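Pentatricopeptide repeat-containing protein 10, chloroplastic (Zea mays, PDB 4M59) binds specific intergenic RNA elements of chloroplast atpH and psaJ transcripts, protecting the mRNA ends as a barrier to exonucleolytic decay. Local coordinates at residues A[400-403]-A[404-407]; A[349-352]-A[353-356]; A[315-318]-A[319-323]; A[371-374]-A[375-378]. The protein carries 4 engineered substitutions. One frame throughout, in Å; residues are numbered along the deposited sequence.

Contact 1 of 4, residues A[400-403]-A[404-407]; sequences CGSR and TNAF
The N-terminal cap of helix 403-413 is built here by Ser402, whose side-chain oxygen turns to Asn405, three residues on. Ser402 OG accepts a weak hydrogen bond from Asn405 N and a shorter one, 2.8 Å, from Asn405 ND2, which reaches it bent, with the hydroxyl oxygen 29° out of the amide plane. The torsion makes this possible: OG is anti to the backbone N (chi1 -179°), beside the carbonyl carbon and near Asn405. Serine suits the place because its short hydroxyl can accept a first-turn NH that lacks a regular i-4 helical partner; this NH also bonds weakly to Ser402 O. Ser402 OG has a further weak hydrogen bond with Glu368 OE1.

From the capping residue the regular helical bonds begin. Ala406 N meets Ser402 O at 3.0 Å, and Phe407 N meets Arg403 O at 3.2 Å. Gly401 stands just before the cap, after helix 387-400, with a positive phi; a CB there would press on the carbonyl oxygen of Cys400, so glycine answers a steric demand of this tight helix-to-helix turn.

Arg403 and Phe407, one helical turn apart, share a flank. The extended arginine crosses Phe407 at a slant, CG 3.8 Å from Phe407 CE2, with guanidinium and ring planes 38° apart. Arg403 O lies in the ring plane at its edge, 3.1 Å from Phe407 CD2. The length of the arginine carries its charge onward to a salt bridge with Asp437 and a hydrogen bond to Gln435. Thr404 OG1 is hydrogen-bonded to Asp87 of the second subunit.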
ATOM      1  N   CYS A 400      16.272 -11.186  -3.404  1.00 72.65           N
ATOM      2  CA  CYS A 400      17.429 -10.589  -2.791  1.00 72.58           C
ATOM      3  C   CYS A 400      18.513 -10.411  -3.816  1.00 73.95           C
ATOM      4  O   CYS A 400      19.384  -9.598  -3.679  1.00 74.62           O
ATOM      5  CB  CYS A 400      17.921 -11.432  -1.631  1.00 72.60           C
ATOM      6  SG  CYS A 400      18.075 -13.126  -1.881  1.00 72.29           S
ATOM      7  N   GLY A 401      18.468 -11.196  -4.863  1.00 67.00           N
ATOM      8  CA  GLY A 401      19.382 -11.009  -5.957  1.00 68.78           C
ATOM      9  C   GLY A 401      20.436 -12.075  -6.012  1.00 68.45           C
ATOM     10  O   GLY A 401      21.431 -11.924  -6.692  1.00 69.74           O
ATOM     11  N   SER A 402      20.219 -13.163  -5.297  1.00 63.60           N
ATOM     12  CA  SER A 402      21.178 -14.241  -5.346  1.00 63.85           C
ATOM     13  C   SER A 402      20.970 -15.033  -6.597  1.00 65.77           C
ATOM     14  O   SER A 402      20.460 -16.134  -6.546  1.00 66.14           O
ATOM     15  CB  SER A 402      21.047 -15.159  -4.156  1.00 73.37           C
ATOM     16  OG  SER A 402      22.023 -16.177  -4.236  1.00 73.93           O
ATOM     17  N   ARG A 403      21.374 -14.459  -7.714  1.00 60.42           N
ATOM     18  CA  ARG A 403      21.208 -15.095  -8.997  1.00 62.71           C
ATOM     19  C   ARG A 403      21.753 -16.487  -8.966  1.00 63.49           C
ATOM     20  O   ARG A 403      21.144 -17.415  -9.457  1.00 64.98           O
ATOM     21  CB  ARG A 403      21.918 -14.302 -10.080  1.00 65.65           C
ATOM     22  CG  ARG A 403      22.191 -15.139 -11.282  1.00 68.18           C
ATOM     23  CD  ARG A 403      22.676 -14.359 -12.447  1.00 70.55           C
ATOM     24  NE  ARG A 403      22.933 -15.253 -13.562  1.00 72.99           N
ATOM     25  CZ  ARG A 403      23.241 -14.854 -14.781  1.00 75.11           C
ATOM     26  NH1 ARG A 403      23.325 -13.571 -15.057  1.00 76.37           N
ATOM     27  NH2 ARG A 403      23.458 -15.751 -15.721  1.00 75.36           N
ATOM     28  N   THR A 404      22.910 -16.627  -8.356  1.00 63.10           N
ATOM     29  CA  THR A 404      23.596 -17.891  -8.317  1.00 63.44           C
ATOM     30  C   THR A 404      22.758 -18.975  -7.669  1.00 63.13           C
ATOM     31  O   THR A 404      22.691 -20.086  -8.170  1.00 64.24           O
ATOM     32  CB  THR A 404      24.906 -17.724  -7.578  1.00 59.78           C
ATOM     33  OG1 THR A 404      25.673 -16.719  -8.234  1.00 60.42           O
ATOM     34  CG2 THR A 404      25.674 -19.002  -7.582  1.00 59.33           C
ATOM     35  N   ASN A 405      22.102 -18.642  -6.567  1.00 55.32           N
ATOM     36  CA  ASN A 405      21.348 -19.630  -5.815  1.00 54.98           C
ATOM     37  C   ASN A 405      19.965 -19.901  -6.357  1.00 56.72           C
ATOM     38  O   ASN A 405      19.430 -20.981  -6.185  1.00 57.55           O
ATOM     39  CB  ASN A 405      21.264 -19.223  -4.359  1.00 55.64           C
ATOM     40  CG  ASN A 405      22.539 -19.450  -3.629  1.00 54.15           C
ATOM     41  OD1 ASN A 405      23.134 -20.512  -3.718  1.00 54.09           O
ATOM     42  ND2 ASN A 405      22.976 -18.448  -2.903  1.00 52.72           N
ATOM     43  N   ALA A 406      19.390 -18.916  -7.017  1.00 56.00           N
ATOM     44  CA  ALA A 406      18.122 -19.114  -7.676  1.00 57.15           C
ATOM     45  C   ALA A 406      18.248 -20.183  -8.739  1.00 60.62           C
ATOM     46  O   ALA A 406      17.449 -21.097  -8.812  1.00 62.32           O
ATOM     47  CB  ALA A 406      17.665 -17.844  -8.285  1.00 50.50           C
ATOM     48  N   PHE A 407      19.277 -20.071  -9.562  1.00 59.58           N
ATOM     49  CA  PHE A 407      19.490 -21.020 -10.633  1.00 61.70           C
ATOM     50  C   PHE A 407      19.852 -22.390 -10.115  1.00 60.38           C
ATOM     51  O   PHE A 407      19.538 -23.391 -10.735  1.00 61.06           O
ATOM     52  CB  PHE A 407      20.565 -20.525 -11.590  1.00 62.85           C
ATOM     53  CG  PHE A 407      20.067 -19.527 -12.573  1.00 63.08           C
ATOM     54  CD1 PHE A 407      19.568 -19.926 -13.780  1.00 63.80           C
ATOM     55  CD2 PHE A 407      20.090 -18.190 -12.284  1.00 61.87           C
ATOM     56  CE1 PHE A 407      19.110 -19.011 -14.673  1.00 63.73           C
ATOM     57  CE2 PHE A 407      19.633 -17.276 -13.181  1.00 61.96           C
ATOM     58  CZ  PHE A 407      19.143 -17.683 -14.371  1.00 63.00           C
TER

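Contact 2 of 4, residues A[349-352]-A[353-356]; sequences TPNR and VTWN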
ATOM      1  N   THR A 349       6.044 -27.556  15.825  1.00 68.57           N
ATOM      2  CA  THR A 349       6.673 -27.888  14.576  1.00 69.90           C
ATOM      3  C   THR A 349       6.027 -27.137  13.444  1.00 72.33           C
ATOM      4  O   THR A 349       4.819 -27.163  13.291  1.00 73.50           O
ATOM      5  CB  THR A 349       6.588 -29.370  14.312  1.00 77.74           C
ATOM      6  OG1 THR A 349       5.307 -29.840  14.714  1.00 78.37           O
ATOM      7  CG2 THR A 349       7.621 -30.078  15.130  1.00 76.31           C
ATOM      8  N   PRO A 350       6.842 -26.457  12.647  1.00 65.25           N
ATOM      9  CA  PRO A 350       6.439 -25.609  11.546  1.00 67.18           C
ATOM     10  C   PRO A 350       5.616 -26.345  10.527  1.00 69.13           C
ATOM     11  O   PRO A 350       5.656 -27.557  10.450  1.00 69.61           O
ATOM     12  CB  PRO A 350       7.768 -25.224  10.926  1.00 67.02           C
ATOM     13  CG  PRO A 350       8.685 -25.240  12.014  1.00 64.64           C
ATOM     14  CD  PRO A 350       8.294 -26.403  12.838  1.00 63.55           C
ATOM     15  N   ASN A 351       4.870 -25.588   9.747  1.00 64.96           N
ATOM     16  CA  ASN A 351       4.084 -26.143   8.684  1.00 67.28           C
ATOM     17  C   ASN A 351       4.407 -25.414   7.411  1.00 68.23           C
ATOM     18  O   ASN A 351       5.262 -24.557   7.395  1.00 66.99           O
ATOM     19  CB  ASN A 351       2.604 -26.027   9.010  1.00 69.48           C
ATOM     20  CG  ASN A 351       2.232 -24.685   9.571  1.00 67.87           C
ATOM     21  OD1 ASN A 351       1.145 -24.504  10.097  1.00 67.72           O
ATOM     22  ND2 ASN A 351       3.138 -23.736   9.470  1.00 66.77           N
ATOM     23  N   ARG A 352       3.717 -25.773   6.331  1.00 81.14           N
ATOM     24  CA  ARG A 352       3.956 -25.173   5.023  1.00 82.04           C
ATOM     25  C   ARG A 352       3.669 -23.679   5.046  1.00 80.22           C
ATOM     26  O   ARG A 352       4.078 -22.936   4.156  1.00 79.96           O
ATOM     27  CB  ARG A 352       3.090 -25.849   3.957  1.00 85.22           C
ATOM     28  CG  ARG A 352       3.000 -27.358   4.093  1.00 87.39           C
ATOM     29  CD  ARG A 352       1.626 -27.792   4.583  1.00 88.12           C
ATOM     30  NE  ARG A 352       0.865 -28.480   3.545  1.00 90.92           N
ATOM     31  CZ  ARG A 352      -0.224 -29.207   3.775  1.00 92.13           C
ATOM     32  NH1 ARG A 352      -0.685 -29.344   5.009  1.00 91.08           N
ATOM     33  NH2 ARG A 352      -0.854 -29.797   2.767  1.00 93.92           N
ATOM     34  N   VAL A 353       2.954 -23.254   6.080  1.00 57.05           N
ATOM     35  CA  VAL A 353       2.556 -21.873   6.238  1.00 55.49           C
ATOM     36  C   VAL A 353       3.643 -21.140   6.962  1.00 53.83           C
ATOM     37  O   VAL A 353       3.916 -19.992   6.687  1.00 52.96           O
ATOM     38  CB  VAL A 353       1.304 -21.784   7.082  1.00 58.48           C
ATOM     39  CG1 VAL A 353       0.805 -20.375   7.108  1.00 57.25           C
ATOM     40  CG2 VAL A 353       0.250 -22.704   6.536  1.00 60.28           C
ATOM     41  N   THR A 354       4.254 -21.837   7.903  1.00 56.45           N
ATOM     42  CA  THR A 354       5.355 -21.299   8.658  1.00 54.98           C
ATOM     43  C   THR A 354       6.494 -20.970   7.735  1.00 55.09           C
ATOM     44  O   THR A 354       7.001 -19.874   7.757  1.00 54.23           O
ATOM     45  CB  THR A 354       5.814 -22.291   9.693  1.00 58.42           C
ATOM     46  OG1 THR A 354       4.760 -22.502  10.629  1.00 58.14           O
ATOM     47  CG2 THR A 354       6.999 -21.765  10.420  1.00 57.00           C
ATOM     48  N   TRP A 355       6.877 -21.916   6.895  1.00 54.97           N
ATOM     49  CA  TRP A 355       7.976 -21.700   5.979  1.00 55.20           C
ATOM     50  C   TRP A 355       7.700 -20.605   4.975  1.00 55.27           C
ATOM     51  O   TRP A 355       8.554 -19.783   4.695  1.00 54.54           O
ATOM     52  CB  TRP A 355       8.301 -22.982   5.243  1.00 56.80           C
ATOM     53  CG  TRP A 355       8.669 -24.067   6.139  1.00 56.46           C
ATOM     54  CD1 TRP A 355       8.047 -25.245   6.269  1.00 57.60           C
ATOM     55  CD2 TRP A 355       9.749 -24.075   7.058  1.00 54.73           C
ATOM     56  NE1 TRP A 355       8.668 -26.003   7.209  1.00 56.52           N
ATOM     57  CE2 TRP A 355       9.726 -25.300   7.705  1.00 54.84           C
ATOM     58  CE3 TRP A 355      10.740 -23.165   7.393  1.00 53.08           C
ATOM     59  CZ2 TRP A 355      10.644 -25.640   8.666  1.00 52.99           C
ATOM     60  CZ3 TRP A 355      11.646 -23.504   8.342  1.00 51.45           C
ATOM     61  CH2 TRP A 355      11.597 -24.725   8.969  1.00 51.14           C
ATOM     62  N   ASN A 356       6.506 -20.643   4.393  1.00 79.42           N
ATOM     63  CA  ASN A 356       6.118 -19.680   3.373  1.00 79.11           C
ATOM     64  C   ASN A 356       6.085 -18.276   3.949  1.00 77.50           C
ATOM     65  O   ASN A 356       6.413 -17.303   3.272  1.00 76.96           O
ATOM     66  CB  ASN A 356       4.752 -20.040   2.787  1.00 98.60           C
ATOM     67  CG  ASN A 356       4.651 -19.724   1.307  1.00 98.80           C
ATOM     68  OD1 ASN A 356       4.748 -18.566   0.900  1.00 97.55           O
ATOM     69  ND2 ASN A 356       4.454 -20.754   0.496  1.00100.55           N
TER
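Pro350 sets CB over one face of the Trp355 indole, 3.5 Å above its plane and displaced toward the rim, where CZ2 is its nearest atom at 3.7 Å. The same CB also touches Thr354 CG2, at 3.6 Å, so the proline sits over two consecutive residues of helix 352-359. Proline is apt here: a rigid, apolar ring just ahead of the helix, with no NH of its own to satisfy.

Trp355 comes under the proline because its CG is anti to the carbonyl carbon (chi1 -59°), which swings the indole back toward the start of the helix. Val374 and Met378 of helix 367-380 and Leu340 of helix 333-346 also touch the indole.

Asn351 occupies the N-cap position. Its carbonyl accepts from Trp355 N at 3.1 Å, a nearly straight bond (166°), and the oxygen also lies 3.1 Å from Trp355 CD1. Asn351 N gives a weak bond to Thr354 OG1 at 3.2 Å, the arrangement of one half of a capping box, though the position of that oxygen is uncertain. Its stronger partner is probably Asn321 ND2 of helix 317-328. Asn356 N bonds weakly to Arg352 O.

Of these backbone bonds the one from Trp355 N is sound and the other two are weak; together with the proline CB over the indole, it fixes Trp355 at the helix start, turned toward helix 367-380.

Contact 3 of 4, residues A[315-318]-A[319-323]; sequences PNVN and TYNLV
Asn316 turns its carboxamide oxygen onto Thr319, and OD1 accepts a weak capping bond from Thr319 N at 3.3 Å. Thr319 OG1 is modelled 2.4 Å from the same Asn316 OD1, too short to be trusted in detail. The side chain reaches forward over the first turn because CG lies between the backbone N and the carbonyl carbon (chi1 45°), which lets OD1 meet an amide there. Asparagine suits the cap since its oxygen can replace the missing preceding carbonyl, and threonine can supply a second donor.

The backbone acceptors are then taken up. Asn316 O receives Tyr320 N at 3.1 Å, and the same oxygen lies near the plane of the Tyr320 ring at its edge, 3.0 Å from CD2. Val317 O accepts Asn321 N, although the place of that oxygen is less sure. Asn318 O accepts Leu322 N at 3.2 Å, the donor standing 38° out of the carbonyl plane. The Asn321 amide is satisfied in helix 352-359, while Tyr320 OH has a weak bond to Glu342 and Asn318 ND2 one to Ser592 of the second subunit.

Apolar contacts flank the cap: Pro315 CG touches Tyr320 CE2 at 3.8 Å, and Pro315 CB rests on the Thr319 methyl. A proline followed by an asparagine N-cap thus opens helix 317-328, at the predicted start of a pentatricopeptide repeat in this superhelix of paired helices.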
ATOM      1  N   PRO A 315       1.456 -21.098  22.927  1.00 89.94           N
ATOM      2  CA  PRO A 315       1.041 -20.815  21.545  1.00 89.57           C
ATOM      3  C   PRO A 315       1.336 -21.968  20.582  1.00 89.46           C
ATOM      4  O   PRO A 315       2.344 -22.655  20.745  1.00 89.34           O
ATOM      5  CB  PRO A 315       1.881 -19.594  21.174  1.00 89.07           C
ATOM      6  CG  PRO A 315       3.101 -19.710  22.020  1.00 89.01           C
ATOM      7  CD  PRO A 315       2.642 -20.316  23.317  1.00 89.68           C
ATOM      8  N   ASN A 316       0.469 -22.171  19.589  1.00 76.26           N
ATOM      9  CA  ASN A 316       0.689 -23.206  18.590  1.00 77.06           C
ATOM     10  C   ASN A 316       1.359 -22.647  17.339  1.00 78.37           C
ATOM     11  O   ASN A 316       2.023 -21.614  17.397  1.00 78.31           O
ATOM     12  CB  ASN A 316      -0.632 -23.885  18.222  1.00 77.09           C
ATOM     13  CG  ASN A 316      -1.752 -22.894  18.006  1.00 77.92           C
ATOM     14  OD1 ASN A 316      -1.560 -21.683  18.125  1.00 77.69           O
ATOM     15  ND2 ASN A 316      -2.934 -23.401  17.680  1.00 79.07           N
ATOM     16  N   VAL A 317       1.179 -23.329  16.212  1.00 62.22           N
ATOM     17  CA  VAL A 317       1.816 -22.918  14.976  1.00 63.32           C
ATOM     18  C   VAL A 317       1.099 -21.755  14.343  1.00 64.07           C
ATOM     19  O   VAL A 317       1.712 -20.918  13.711  1.00 64.28           O
ATOM     20  CB  VAL A 317       1.834 -24.042  13.973  1.00 70.71           C
ATOM     21  CG1 VAL A 317       2.905 -23.797  12.970  1.00 71.33           C
ATOM     22  CG2 VAL A 317       2.091 -25.333  14.667  1.00 69.94           C
ATOM     23  N   ASN A 318      -0.211 -21.713  14.509  1.00 69.99           N
ATOM     24  CA  ASN A 318      -0.999 -20.648  13.939  1.00 70.49           C
ATOM     25  C   ASN A 318      -0.688 -19.355  14.623  1.00 69.67           C
ATOM     26  O   ASN A 318      -0.632 -18.312  13.998  1.00 69.94           O
ATOM     27  CB  ASN A 318      -2.473 -20.945  14.102  1.00 69.06           C
ATOM     28  CG  ASN A 318      -2.821 -22.338  13.706  1.00 70.22           C
ATOM     29  OD1 ASN A 318      -2.040 -23.017  13.052  1.00 70.84           O
ATOM     30  ND2 ASN A 318      -4.000 -22.786  14.090  1.00 70.78           N
ATOM     31  N   THR A 319      -0.490 -19.434  15.926  1.00 63.50           N
ATOM     32  CA  THR A 319      -0.125 -18.276  16.714  1.00 63.16           C
ATOM     33  C   THR A 319       1.268 -17.788  16.342  1.00 63.22           C
ATOM     34  O   THR A 319       1.500 -16.603  16.186  1.00 63.43           O
ATOM     35  CB  THR A 319      -0.155 -18.617  18.196  1.00 69.32           C
ATOM     36  OG1 THR A 319      -1.372 -19.293  18.499  1.00 68.97           O
ATOM     37  CG2 THR A 319      -0.070 -17.374  19.011  1.00 69.23           C
ATOM     38  N   TYR A 320       2.190 -18.723  16.183  1.00 66.54           N
ATOM     39  CA  TYR A 320       3.550 -18.388  15.820  1.00 66.27           C
ATOM     40  C   TYR A 320       3.645 -17.794  14.429  1.00 66.96           C
ATOM     41  O   TYR A 320       4.323 -16.802  14.243  1.00 66.99           O
ATOM     42  CB  TYR A 320       4.444 -19.616  15.938  1.00 68.31           C
ATOM     43  CG  TYR A 320       5.130 -19.784  17.272  1.00 66.61           C
ATOM     44  CD1 TYR A 320       6.147 -18.942  17.654  1.00 66.13           C
ATOM     45  CD2 TYR A 320       4.793 -20.806  18.130  1.00 65.55           C
ATOM     46  CE1 TYR A 320       6.785 -19.094  18.853  1.00 64.89           C
ATOM     47  CE2 TYR A 320       5.425 -20.961  19.327  1.00 63.92           C
ATOM     48  CZ  TYR A 320       6.418 -20.101  19.681  1.00 63.69           C
ATOM     49  OH  TYR A 320       7.063 -20.245  20.876  1.00 63.40           O
ATOM     50  N   ASN A 321       2.979 -18.397  13.451  1.00 59.00           N
ATOM     51  CA  ASN A 321       3.000 -17.870  12.094  1.00 59.59           C
ATOM     52  C   ASN A 321       2.488 -16.459  12.063  1.00 59.71           C
ATOM     53  O   ASN A 321       2.949 -15.634  11.298  1.00 60.01           O
ATOM     54  CB  ASN A 321       2.113 -18.685  11.170  1.00 57.89           C
ATOM     55  CG  ASN A 321       2.475 -20.118  11.139  1.00 58.30           C
ATOM     56  OD1 ASN A 321       1.662 -20.964  10.822  1.00 59.21           O
ATOM     57  ND2 ASN A 321       3.718 -20.407  11.461  1.00 57.79           N
ATOM     58  N   LEU A 322       1.499 -16.211  12.898  1.00 60.44           N
ATOM     59  CA  LEU A 322       0.902 -14.912  13.017  1.00 60.79           C
ATOM     60  C   LEU A 322       1.974 -13.929  13.406  1.00 60.96           C
ATOM     61  O   LEU A 322       2.093 -12.867  12.820  1.00 61.76           O
ATOM     62  CB  LEU A 322      -0.184 -14.983  14.082  1.00 67.73           C
ATOM     63  CG  LEU A 322      -1.057 -13.796  14.430  1.00 68.22           C
ATOM     64  CD1 LEU A 322      -2.420 -14.319  14.700  1.00 68.12           C
ATOM     65  CD2 LEU A 322      -0.560 -13.073  15.656  1.00 68.25           C
ATOM     66  N   VAL A 323       2.774 -14.305  14.390  1.00 60.26           N
ATOM     67  CA  VAL A 323       3.817 -13.441  14.904  1.00 60.65           C
ATOM     68  C   VAL A 323       4.933 -13.271  13.894  1.00 61.03           C
ATOM     69  O   VAL A 323       5.474 -12.193  13.725  1.00 62.16           O
ATOM     70  CB  VAL A 323       4.405 -14.010  16.184  1.00 64.88           C
ATOM     71  CG1 VAL A 323       5.401 -13.059  16.764  1.00 65.69           C
ATOM     72  CG2 VAL A 323       3.319 -14.264  17.174  1.00 64.45           C
TER

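Contact 4 of 4, residues A[371-374]-A[375-378]; sequences VTRV and LEGM. With PO4 (phosphate ion), chain E.
Val374 O is gripped by two amides in succession. Met378 N approaches in the carbonyl plane at 2.9 Å, the regular helical bond, while Gly377 N stands above that plane, 63° out of it, at 2.8 Å. The second, three-residue bond overlays a 3-10-like link on the helix. Gly377 brings no side chain to this tight turn, where a CB would lie close to the same oxygen. Earlier in the helix, Leu375 N bonds to Val371 O at 2.8 Å, and Glu376 N to Thr372 O at 2.9 Å.

On the solvent side Arg373 and Glu376 run alongside each other, pointing the same way. Arg373 NH1 makes a salt bridge to Glu376 OE2 at 3.0 Å, weak as a hydrogen bond, with guanidinium and carboxylate planes 43° apart. The bends in the arginine chain at chi2 and chi3 fold the guanidinium back to the glutamate, whose own chain is extended. Arg373 NH2 makes a salt bridge with Asp369 and a weak bond to a phosphate ion, probably from the crystallisation liquor, which Arg121 of the second subunit also binds.

The apolar face turns inward. Val374 CG1 meets the sulfur of Met378, and both residues pack on Trp355 of helix 352-359. Leu375 and Val371 reach Tyr397 of helix 387-400, so helix 367-380 is wedged between its two neighbours in the chain.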
ATOM      1  N   VAL A 371      17.497 -16.580   3.948  1.00 48.61           N
ATOM      2  CA  VAL A 371      16.823 -17.586   3.162  1.00 49.37           C
ATOM      3  C   VAL A 371      17.580 -18.890   3.165  1.00 49.55           C
ATOM      4  O   VAL A 371      16.997 -19.955   3.197  1.00 49.98           O
ATOM      5  CB  VAL A 371      16.667 -17.114   1.729  1.00 53.77           C
ATOM      6  CG1 VAL A 371      15.899 -18.120   0.925  1.00 55.06           C
ATOM      7  CG2 VAL A 371      15.958 -15.800   1.706  1.00 53.27           C
ATOM      8  N   THR A 372      18.894 -18.799   3.139  1.00 49.83           N
ATOM      9  CA  THR A 372      19.706 -19.984   3.202  1.00 49.57           C
ATOM     10  C   THR A 372      19.533 -20.617   4.554  1.00 48.34           C
ATOM     11  O   THR A 372      19.502 -21.825   4.678  1.00 47.99           O
ATOM     12  CB  THR A 372      21.163 -19.647   2.977  1.00 49.16           C
ATOM     13  OG1 THR A 372      21.301 -18.945   1.744  1.00 50.23           O
ATOM     14  CG2 THR A 372      21.968 -20.896   2.897  1.00 48.73           C
ATOM     15  N   ARG A 373      19.397 -19.789   5.577  1.00 62.81           N
ATOM     16  CA  ARG A 373      19.279 -20.291   6.931  1.00 61.63           C
ATOM     17  C   ARG A 373      17.921 -20.900   7.182  1.00 61.66           C
ATOM     18  O   ARG A 373      17.768 -21.724   8.062  1.00 60.67           O
ATOM     19  CB  ARG A 373      19.560 -19.183   7.934  1.00 65.10           C
ATOM     20  CG  ARG A 373      20.263 -19.656   9.166  1.00 64.05           C
ATOM     21  CD  ARG A 373      21.546 -20.369   8.804  1.00 63.59           C
ATOM     22  NE  ARG A 373      22.616 -19.479   8.367  1.00 64.34           N
ATOM     23  CZ  ARG A 373      23.525 -19.801   7.454  1.00 64.46           C
ATOM     24  NH1 ARG A 373      23.489 -20.979   6.856  1.00 64.01           N
ATOM     25  NH2 ARG A 373      24.462 -18.940   7.123  1.00 65.10           N
ATOM     26  N   VAL A 374      16.938 -20.485   6.401  1.00 46.19           N
ATOM     27  CA  VAL A 374      15.597 -21.025   6.479  1.00 46.64           C
ATOM     28  C   VAL A 374      15.522 -22.317   5.721  1.00 47.52           C
ATOM     29  O   VAL A 374      15.004 -23.309   6.201  1.00 47.44           O
ATOM     30  CB  VAL A 374      14.596 -20.076   5.844  1.00 47.58           C
ATOM     31  CG1 VAL A 374      13.267 -20.730   5.732  1.00 48.41           C
ATOM     32  CG2 VAL A 374      14.479 -18.827   6.644  1.00 46.90           C
ATOM     33  N   LEU A 375      16.058 -22.293   4.518  1.00 52.97           N
ATOM     34  CA  LEU A 375      16.112 -23.451   3.664  1.00 54.22           C
ATOM     35  C   LEU A 375      16.904 -24.568   4.312  1.00 52.83           C
ATOM     36  O   LEU A 375      16.628 -25.732   4.119  1.00 53.51           O
ATOM     37  CB  LEU A 375      16.746 -23.035   2.358  1.00 53.21           C
ATOM     38  CG  LEU A 375      17.059 -24.048   1.278  1.00 54.72           C
ATOM     39  CD1 LEU A 375      15.873 -24.894   1.000  1.00 56.60           C
ATOM     40  CD2 LEU A 375      17.432 -23.270   0.061  1.00 55.96           C
ATOM     41  N   GLU A 376      17.891 -24.183   5.102  1.00 61.49           N
ATOM     42  CA  GLU A 376      18.695 -25.121   5.858  1.00 59.71           C
ATOM     43  C   GLU A 376      17.829 -25.850   6.860  1.00 59.01           C
ATOM     44  O   GLU A 376      18.100 -26.982   7.221  1.00 57.97           O
ATOM     45  CB  GLU A 376      19.791 -24.362   6.586  1.00 70.76           C
ATOM     46  CG  GLU A 376      20.983 -25.180   6.993  1.00 69.21           C
ATOM     47  CD  GLU A 376      21.859 -24.443   7.968  1.00 68.30           C
ATOM     48  OE1 GLU A 376      21.551 -24.464   9.174  1.00 67.39           O
ATOM     49  OE2 GLU A 376      22.847 -23.832   7.530  1.00 68.71           O
ATOM     50  N   GLY A 377      16.776 -25.181   7.306  1.00 59.86           N
ATOM     51  CA  GLY A 377      15.835 -25.755   8.241  1.00 59.41           C
ATOM     52  C   GLY A 377      14.716 -26.505   7.567  1.00 61.51           C
ATOM     53  O   GLY A 377      14.147 -27.416   8.136  1.00 61.30           O
ATOM     54  N   MET A 378      14.387 -26.115   6.350  1.00 67.95           N
ATOM     55  CA  MET A 378      13.390 -26.834   5.590  1.00 70.64           C
ATOM     56  C   MET A 378      13.941 -28.197   5.262  1.00 70.85           C
ATOM     57  O   MET A 378      13.244 -29.195   5.335  1.00 71.77           O
ATOM     58  CB  MET A 378      13.038 -26.084   4.313  1.00 75.89           C
ATOM     59  CG  MET A 378      12.410 -24.739   4.562  1.00 75.23           C
ATOM     60  SD  MET A 378      12.184 -23.697   3.131  1.00 76.62           S
ATOM     61  CE  MET A 378      10.824 -24.518   2.352  1.00 79.39           C
TER
HETATM   62  P   PO4 E 801      28.541 -17.769   5.801  1.00 82.86           P
HETATM   63  O1  PO4 E 801      27.367 -18.386   6.521  1.00 82.86           O
HETATM   64  O2  PO4 E 801      28.495 -16.268   5.958  1.00 82.86           O
HETATM   65  O3  PO4 E 801      29.827 -18.298   6.391  1.00 82.86           O
HETATM   66  O4  PO4 E 801      28.477 -18.124   4.335  1.00 82.86           O

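Along the chain the order is contact 3, contact 2, contact 4, contact 1, on helices that lie along one part of the superhelix, with others between them. Contacts 3 and 2 touch through Asn321 ND2 and Thr354 OG1, 2.5 Å apart, probably a hydrogen bond. Contacts 2 and 4 meet where Trp355 CE3 lies 3.6 Å from Met378 CG. Contact 1 does not touch contact 4, their nearest atoms being about 5 Å apart, but Tyr397 packs against both. Contact 1 comes nearest the RNA, about 6 Å between nearest atoms, and contact 3 is farthest, about 17 Å. Contacts 1, 2 and 3 touch the second subunit; no protein atom of it touches contact 4, but the phosphate on Arg373 is hydrogen-bonded to its Arg121.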